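Local coordinates for protein DELTA1-pyrroline-2-carboxylate reductase (Thermococcus litoralis DSM 5473, PDB 6T3E) that catalyses the NADH-dependent reduction of Delta1-pyrroline-2-carboxylate to L-proline, a reaction probably serving L-hydroxyproline metabolism, at residues B[109-114]-B[329-334]. Numbering follows the deposited sequence.
Sequences ASILLN and ITAKLA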
# COMPACT_ATOMS: atom_id res chain seq x y z
N ALA B 109 4.28 -11.99 -4.71
CA ALA B 109 4.53 -10.80 -3.90
C ALA B 109 5.71 -10.01 -4.44
O ALA B 109 6.59 -10.53 -5.13
CB ALA B 109 4.78 -11.17 -2.43
N SER B 110 5.72 -8.72 -4.09
CA SER B 110 6.83 -7.81 -4.31
C SER B 110 6.99 -6.96 -3.07
O SER B 110 6.00 -6.59 -2.43
CB SER B 110 6.60 -6.90 -5.52
OG SER B 110 6.14 -7.62 -6.64
N ILE B 111 8.24 -6.63 -2.72
CA ILE B 111 8.54 -5.87 -1.51
C ILE B 111 9.36 -4.64 -1.90
O ILE B 111 10.34 -4.77 -2.64
CB ILE B 111 9.30 -6.71 -0.47
CG1 ILE B 111 8.42 -7.86 0.00
CG2 ILE B 111 9.79 -5.80 0.68
CD1 ILE B 111 9.01 -8.69 1.12
N LEU B 112 8.95 -3.47 -1.40
CA LEU B 112 9.64 -2.21 -1.64
C LEU B 112 10.18 -1.69 -0.32
O LEU B 112 9.45 -1.61 0.68
CB LEU B 112 8.71 -1.17 -2.29
CG LEU B 112 9.36 0.18 -2.67
CD1 LEU B 112 9.87 0.16 -4.11
CD2 LEU B 112 8.43 1.35 -2.48
N LEU B 113 11.47 -1.35 -0.30
CA LEU B 113 12.15 -0.82 0.86
C LEU B 113 12.45 0.65 0.60
O LEU B 113 13.10 0.98 -0.40
CB LEU B 113 13.45 -1.57 1.13
CG LEU B 113 13.93 -1.76 2.56
CD1 LEU B 113 12.97 -2.68 3.27
CD2 LEU B 113 15.31 -2.37 2.51
N ASN B 114 12.04 1.50 1.53
CA ASN B 114 12.25 2.94 1.43
C ASN B 114 13.21 3.38 2.53
O ASN B 114 13.29 2.76 3.60
CB ASN B 114 10.94 3.72 1.54
CG ASN B 114 10.04 3.52 0.36
OD1 ASN B 114 9.13 2.66 0.38
ND2 ASN B 114 10.23 4.35 -0.67
N ILE B 329 11.11 -6.74 8.59
CA ILE B 329 12.30 -7.23 9.26
C ILE B 329 13.05 -8.20 8.36
O ILE B 329 14.29 -8.27 8.40
CB ILE B 329 11.96 -7.85 10.63
CG1 ILE B 329 13.23 -8.01 11.46
CG2 ILE B 329 11.24 -9.17 10.48
CD1 ILE B 329 13.84 -6.71 11.87
N THR B 330 12.33 -8.98 7.55
CA THR B 330 13.01 -9.89 6.64
C THR B 330 13.61 -9.14 5.44
O THR B 330 14.76 -9.40 5.06
CB THR B 330 12.03 -10.97 6.21
OG1 THR B 330 11.61 -11.68 7.38
CG2 THR B 330 12.67 -11.94 5.24
N ALA B 331 12.89 -8.16 4.89
CA ALA B 331 13.41 -7.39 3.76
C ALA B 331 14.66 -6.61 4.14
O ALA B 331 15.62 -6.55 3.37
CB ALA B 331 12.36 -6.43 3.24
N LYS B 332 14.67 -6.02 5.35
CA LYS B 332 15.85 -5.26 5.74
C LYS B 332 17.01 -6.20 6.07
O LYS B 332 18.16 -5.92 5.72
CB LYS B 332 15.53 -4.36 6.94
CG LYS B 332 16.66 -3.44 7.40
CD LYS B 332 16.61 -2.04 6.72
CE LYS B 332 17.75 -1.08 7.18
NZ LYS B 332 18.33 -0.23 6.07
N LEU B 333 16.69 -7.36 6.65
CA LEU B 333 17.66 -8.43 6.83
C LEU B 333 18.29 -8.82 5.51
O LEU B 333 19.52 -8.91 5.38
CB LEU B 333 16.95 -9.62 7.49
CG LEU B 333 17.67 -10.90 7.92
CD1 LEU B 333 17.67 -11.94 6.83
CD2 LEU B 333 19.07 -10.55 8.35
N ALA B 334 17.45 -9.09 4.50
CA ALA B 334 17.97 -9.52 3.21
C ALA B 334 18.70 -8.39 2.51
O ALA B 334 19.75 -8.61 1.89
CB ALA B 334 16.83 -10.04 2.35
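Ile111 holds CG2 anti to its own backbone N while CG1 sits beside that N (chi1 -64°), and this rotation sends the CG2 methyl across to Ala331 of helix 324-341. Leu113, two residues further along strand 107-114, has a side chain that leaves the same side of the strand and lays CD1 on the same alanine. The two branches meet the single methyl of Ala331 together: Ile111 CG2 lies 3.7 Å from Ala331 CB, and Leu113 CD1 lies 3.8 Å from it. Leu113 also reaches loosely to the next helical residue: its CD1 grazes the backbone N of Lys332 at 4.3 Å, and its CD2 is 4.4 Å from CD in the aliphatic part of the Lys332 chain. Beyond that part the lysine ammonium makes a long, weak ion pair with Glu336. The axes of 109-114 and 329-334 approach to 9.3 Å and cross at -72°, with Ala331 facing the strand.

Leu112, between the two contact residues, points away from the helix and packs on Val92 of the second subunit, so strand 107-114 serves the helical layer with one face and the dimer with the other. Met125 on neighbouring strand 121-126 touches both Ile111 and Ala331, and Ile130 of helix 128-146 touches Ile111 and Thr330. The contact thus joins helix 324-341 to the mixed sheet of an ornithine cyclodeaminase/mu-crystallin family subunit, the side chain of Ile111 being about 9 Å from the bound proline. Where side chain meets side chain, the groups are methyls and methylenes; cohesion here therefore probably comes from dispersion and burial, without directional bonds between the two segments.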